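Local coordinates for protein group 3 allergen SMIPP-S Yv6023A04 (Sarcoptes scabiei type hominis, PDB 3H7O) that is a catalytically inactivated paralogue of the chymotrypsin-like serine proteases and probably does not cleave peptide bonds, at residues A[55-67]-A[129-142]. The protein carries 3 engineered substitutions. Numbering follows the deposited sequence.
Sequences IQYESTNLWEDPG and YGDGQTMDPKDHDL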
loop_
_atom_site.group_PDB
_atom_site.type_symbol
_atom_site.label_atom_id
_atom_site.label_comp_id
_atom_site.label_asym_id
_atom_site.label_seq_id
_atom_site.Cartn_x
_atom_site.Cartn_y
_atom_site.Cartn_z
ATOM N N ILE A 55 -0.430 7.332 11.270
ATOM C CA ILE A 55 -0.708 5.941 10.928
ATOM C C ILE A 55 -1.930 5.466 11.703
ATOM O O ILE A 55 -1.905 5.419 12.933
ATOM C CB ILE A 55 0.488 4.999 11.267
ATOM C CG1 ILE A 55 1.790 5.471 10.603
ATOM C CG2 ILE A 55 0.152 3.528 10.922
ATOM C CD1 ILE A 55 1.754 5.526 9.087
ATOM N N GLN A 56 -2.989 5.116 10.976
ATOM C CA GLN A 56 -4.185 4.534 11.574
ATOM C C GLN A 56 -4.159 3.023 11.357
ATOM O O GLN A 56 -4.005 2.546 10.225
ATOM C CB GLN A 56 -5.461 5.152 10.986
ATOM C CG GLN A 56 -6.760 4.655 11.649
ATOM C CD GLN A 56 -8.000 5.454 11.257
ATOM O OE1 GLN A 56 -7.940 6.380 10.446
ATOM N NE2 GLN A 56 -9.137 5.094 11.846
ATOM N N TYR A 57 -4.312 2.280 12.447
ATOM C CA TYR A 57 -4.200 0.824 12.401
ATOM C C TYR A 57 -5.271 0.136 13.242
ATOM O O TYR A 57 -5.991 0.794 13.994
ATOM C CB TYR A 57 -2.774 0.363 12.761
ATOM C CG TYR A 57 -2.233 0.751 14.131
ATOM C CD1 TYR A 57 -1.928 -0.232 15.078
ATOM C CD2 TYR A 57 -1.977 2.084 14.464
ATOM C CE1 TYR A 57 -1.409 0.102 16.334
ATOM C CE2 TYR A 57 -1.462 2.429 15.723
ATOM C CZ TYR A 57 -1.178 1.432 16.649
ATOM O OH TYR A 57 -0.665 1.764 17.888
ATOM N N GLU A 58 -5.398 -1.183 13.073
ATOM C CA GLU A 58 -6.420 -1.993 13.752
ATOM C C GLU A 58 -7.847 -1.584 13.380
ATOM O O GLU A 58 -8.767 -1.739 14.182
ATOM C CB GLU A 58 -6.234 -1.965 15.281
ATOM C CG GLU A 58 -4.864 -2.430 15.755
ATOM C CD GLU A 58 -4.784 -2.663 17.255
ATOM O OE1 GLU A 58 -5.756 -2.357 17.977
ATOM O OE2 GLU A 58 -3.734 -3.161 17.714
ATOM N N SER A 59 -8.028 -1.092 12.154
ATOM C CA SER A 59 -9.283 -0.459 11.751
ATOM C C SER A 59 -10.030 -1.216 10.656
ATOM O O SER A 59 -9.507 -1.443 9.567
ATOM C CB SER A 59 -9.037 0.996 11.316
ATOM O OG SER A 59 -10.239 1.608 10.872
ATOM N N THR A 60 -11.275 -1.567 10.948
ATOM C CA THR A 60 -12.135 -2.245 9.982
ATOM C C THR A 60 -12.964 -1.220 9.202
ATOM O O THR A 60 -13.495 -1.514 8.132
ATOM C CB THR A 60 -13.003 -3.300 10.702
ATOM O OG1 THR A 60 -12.131 -4.275 11.290
ATOM C CG2 THR A 60 -13.966 -3.998 9.744
ATOM N N ASN A 61 -13.061 -0.013 9.761
ATOM C CA ASN A 61 -13.672 1.132 9.099
ATOM C C ASN A 61 -13.064 2.393 9.700
ATOM O O ASN A 61 -13.122 2.590 10.911
ATOM C CB ASN A 61 -15.200 1.123 9.259
ATOM C CG ASN A 61 -15.869 2.308 8.573
ATOM O OD1 ASN A 61 -15.710 3.459 8.988
ATOM N ND2 ASN A 61 -16.631 2.029 7.523
ATOM N N LEU A 62 -12.470 3.234 8.852
ATOM C CA LEU A 62 -11.692 4.390 9.320
ATOM C C LEU A 62 -12.469 5.344 10.232
ATOM O O LEU A 62 -11.878 6.013 11.094
ATOM C CB LEU A 62 -11.077 5.145 8.139
ATOM C CG LEU A 62 -10.051 4.385 7.289
ATOM C CD1 LEU A 62 -9.427 5.305 6.250
ATOM C CD2 LEU A 62 -8.967 3.748 8.162
ATOM N N TRP A 63 -13.788 5.390 10.048
ATOM C CA TRP A 63 -14.671 6.209 10.877
ATOM C C TRP A 63 -15.295 5.416 12.024
ATOM O O TRP A 63 -15.180 5.800 13.191
ATOM C CB TRP A 63 -15.794 6.821 10.032
ATOM C CG TRP A 63 -15.364 7.888 9.067
ATOM C CD1 TRP A 63 -14.121 8.444 8.942
ATOM C CD2 TRP A 63 -16.199 8.557 8.114
ATOM N NE1 TRP A 63 -14.126 9.399 7.955
ATOM C CE2 TRP A 63 -15.390 9.493 7.433
ATOM C CE3 TRP A 63 -17.553 8.452 7.765
ATOM C CZ2 TRP A 63 -15.889 10.320 6.423
ATOM C CZ3 TRP A 63 -18.050 9.274 6.760
ATOM C CH2 TRP A 63 -17.218 10.196 6.102
ATOM N N GLU A 64 -15.953 4.310 11.677
ATOM C CA GLU A 64 -16.825 3.577 12.603
ATOM C C GLU A 64 -16.114 2.592 13.528
ATOM O O GLU A 64 -16.603 2.305 14.621
ATOM C CB GLU A 64 -17.927 2.862 11.827
ATOM C CG GLU A 64 -18.839 3.817 11.080
ATOM C CD GLU A 64 -20.037 3.130 10.472
ATOM O OE1 GLU A 64 -19.853 2.189 9.667
ATOM O OE2 GLU A 64 -21.165 3.544 10.796
ATOM N N ASP A 65 -14.986 2.054 13.074
ATOM C CA ASP A 65 -14.132 1.223 13.919
ATOM C C ASP A 65 -12.709 1.753 13.770
ATOM O O ASP A 65 -11.885 1.129 13.096
ATOM C CB ASP A 65 -14.226 -0.258 13.520
ATOM C CG ASP A 65 -13.332 -1.158 14.374
ATOM O OD1 ASP A 65 -13.423 -1.083 15.619
ATOM O OD2 ASP A 65 -12.530 -1.931 13.797
ATOM N N PRO A 66 -12.423 2.918 14.383
ATOM C CA PRO A 66 -11.198 3.662 14.062
ATOM C C PRO A 66 -9.887 3.020 14.522
ATOM O O PRO A 66 -8.818 3.440 14.071
ATOM C CB PRO A 66 -11.409 5.004 14.771
ATOM C CG PRO A 66 -12.303 4.683 15.911
ATOM C CD PRO A 66 -13.230 3.615 15.404
ATOM N N GLY A 67 -9.976 2.018 15.397
ATOM C CA GLY A 67 -8.800 1.312 15.910
ATOM C C GLY A 67 -7.859 2.222 16.686
ATOM O O GLY A 67 -8.260 2.862 17.657
ATOM N N TYR A 129 -8.575 0.861 1.870
ATOM C CA TYR A 129 -9.731 1.669 2.247
ATOM C C TYR A 129 -10.295 2.536 1.128
ATOM O O TYR A 129 -11.357 3.133 1.286
ATOM C CB TYR A 129 -9.370 2.545 3.453
ATOM C CG TYR A 129 -8.917 1.744 4.655
ATOM C CD1 TYR A 129 -9.846 1.206 5.543
ATOM C CD2 TYR A 129 -7.558 1.517 4.898
ATOM C CE1 TYR A 129 -9.439 0.463 6.647
ATOM C CE2 TYR A 129 -7.138 0.779 6.008
ATOM C CZ TYR A 129 -8.088 0.255 6.873
ATOM O OH TYR A 129 -7.698 -0.482 7.963
ATOM N N GLY A 130 -9.584 2.612 0.004
ATOM C CA GLY A 130 -10.017 3.446 -1.118
ATOM C C GLY A 130 -9.889 4.926 -0.810
ATOM O O GLY A 130 -9.110 5.321 0.064
ATOM N N ASP A 131 -10.661 5.740 -1.528
ATOM C CA ASP A 131 -10.640 7.196 -1.373
ATOM C C ASP A 131 -11.275 7.638 -0.064
ATOM O O ASP A 131 -12.339 7.141 0.322
ATOM C CB ASP A 131 -11.357 7.874 -2.546
ATOM C CG ASP A 131 -10.561 7.821 -3.836
ATOM O OD1 ASP A 131 -9.323 7.657 -3.776
ATOM O OD2 ASP A 131 -11.179 7.959 -4.915
ATOM N N GLY A 132 -10.625 8.589 0.602
ATOM C CA GLY A 132 -11.070 9.067 1.908
ATOM C C GLY A 132 -11.917 10.325 1.928
ATOM O O GLY A 132 -12.554 10.627 2.940
ATOM N N GLN A 133 -11.940 11.058 0.816
ATOM C CA GLN A 133 -12.651 12.335 0.756
ATOM C C GLN A 133 -14.118 12.154 0.324
ATOM O O GLN A 133 -14.655 12.949 -0.451
ATOM C CB GLN A 133 -11.905 13.315 -0.163
ATOM C CG GLN A 133 -12.097 14.785 0.181
ATOM N N THR A 134 -14.756 11.103 0.838
ATOM C CA THR A 134 -16.158 10.800 0.532
ATOM C C THR A 134 -17.032 10.872 1.788
ATOM O O THR A 134 -16.523 10.807 2.908
ATOM C CB THR A 134 -16.315 9.414 -0.141
ATOM O OG1 THR A 134 -15.477 8.456 0.522
ATOM C CG2 THR A 134 -15.928 9.485 -1.612
ATOM N N MET A 135 -18.344 10.991 1.590
ATOM C CA MET A 135 -19.288 11.228 2.689
ATOM C C MET A 135 -19.932 9.974 3.281
ATOM O O MET A 135 -20.458 10.014 4.396
ATOM C CB MET A 135 -20.385 12.193 2.244
ATOM C CG MET A 135 -19.947 13.641 2.205
ATOM S SD MET A 135 -21.276 14.744 1.712
ATOM C CE MET A 135 -22.392 14.631 3.115
ATOM N N ASP A 136 -19.907 8.876 2.532
ATOM C CA ASP A 136 -20.541 7.632 2.957
ATOM C C ASP A 136 -19.599 6.851 3.878
ATOM O O ASP A 136 -18.453 6.582 3.504
ATOM C CB ASP A 136 -20.922 6.790 1.728
ATOM C CG ASP A 136 -21.976 5.731 2.031
ATOM O OD1 ASP A 136 -21.964 5.135 3.130
ATOM O OD2 ASP A 136 -22.822 5.482 1.148
ATOM N N PRO A 137 -20.072 6.497 5.091
ATOM C CA PRO A 137 -19.296 5.679 6.034
ATOM C C PRO A 137 -18.840 4.335 5.450
ATOM O O PRO A 137 -17.728 3.885 5.739
ATOM C CB PRO A 137 -20.275 5.451 7.185
ATOM C CG PRO A 137 -21.160 6.640 7.151
ATOM C CD PRO A 137 -21.321 6.991 5.703
ATOM N N LYS A 138 -19.691 3.714 4.632
ATOM C CA LYS A 138 -19.360 2.442 3.979
ATOM C C LYS A 138 -18.165 2.558 3.035
ATOM O O LYS A 138 -17.420 1.592 2.859
ATOM C CB LYS A 138 -20.574 1.871 3.238
ATOM C CG LYS A 138 -21.705 1.439 4.159
ATOM C CD LYS A 138 -22.872 0.854 3.383
ATOM C CE LYS A 138 -24.064 0.612 4.298
ATOM N NZ LYS A 138 -25.259 0.131 3.549
ATOM N N ASP A 139 -17.980 3.739 2.442
ATOM C CA ASP A 139 -16.811 4.009 1.602
ATOM C C ASP A 139 -15.511 3.911 2.391
ATOM O O ASP A 139 -14.437 3.796 1.805
ATOM C CB ASP A 139 -16.897 5.395 0.958
ATOM C CG ASP A 139 -17.947 5.478 -0.130
ATOM O OD1 ASP A 139 -18.380 4.425 -0.640
ATOM O OD2 ASP A 139 -18.336 6.611 -0.478
ATOM N N HIS A 140 -15.616 3.954 3.716
ATOM C CA HIS A 140 -14.444 3.924 4.587
ATOM C C HIS A 140 -14.201 2.558 5.227
ATOM O O HIS A 140 -13.366 2.434 6.119
ATOM C CB HIS A 140 -14.538 5.033 5.644
ATOM C CG HIS A 140 -14.554 6.409 5.056
ATOM N ND1 HIS A 140 -15.699 6.990 4.555
ATOM C CD2 HIS A 140 -13.561 7.310 4.865
ATOM C CE1 HIS A 140 -15.412 8.187 4.079
ATOM N NE2 HIS A 140 -14.123 8.410 4.261
ATOM N N ASP A 141 -14.924 1.539 4.756
ATOM C CA ASP A 141 -14.710 0.161 5.198
ATOM C C ASP A 141 -13.365 -0.361 4.720
ATOM O O ASP A 141 -12.915 -0.023 3.622
ATOM C CB ASP A 141 -15.781 -0.771 4.623
ATOM C CG ASP A 141 -17.114 -0.663 5.338
ATOM O OD1 ASP A 141 -17.148 -0.377 6.553
ATOM O OD2 ASP A 141 -18.135 -0.889 4.670
ATOM N N LEU A 142 -12.742 -1.205 5.536
ATOM C CA LEU A 142 -11.641 -2.037 5.068
ATOM C C LEU A 142 -12.185 -3.022 4.039
ATOM O O LEU A 142 -13.165 -3.726 4.295
ATOM C CB LEU A 142 -10.990 -2.797 6.226
ATOM C CG LEU A 142 -9.866 -3.781 5.874
ATOM C CD1 LEU A 142 -8.647 -3.066 5.302
ATOM C CD2 LEU A 142 -9.479 -4.579 7.098
HETATM O O HOH W 1 -5.933 -0.780 9.994
HETATM O O HOH W 2 -15.086 -3.732 6.508
#
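A loop-to-loop contact with a single beta bridge at its middle, Asn-61 to Asp-141, joins the 58-67 loop, which follows barrel strand 54-57, to the loop linking strands 123-128 and 143-150. Thr-60 O accepts from Leu-142 N (2.7 Å) and Leu-62 N donates to His-140 O (3.0 Å). With CG anti to its backbone N (chi1 -180°), Asn-61 sends its amide across the bridge: ND2 gives both protons nearly within the amide plane, to Pro-137 O (2.8 Å) and, from above the carboxylate, to Asp-141 OD1 (2.6 Å). Asn-61 OD1 accepts from Trp-63 N, an Asx turn, and from Glu-64 N three residues on, the two donors on opposite faces of its plane. In this trypsin-like fold the two loops tie the first beta-barrel to the second sheet. Trp-63 lays its six-membered ring on His-140 as an offset stack, centroids 3.8 Å apart and planes 21° apart; the imidazole is fixed edge-on by ND1 to Asp-136 O and NE2 to Gly-132 O. Both buried, Leu-62 and Tyr-129 pack with Leu-62 CD2 over the centre of the ring, 3.7 Å from its centroid. Tyr-129 OH donates to Ser-59 O (2.6 Å) and accepts from a water that itself accepts from Ser-59 N.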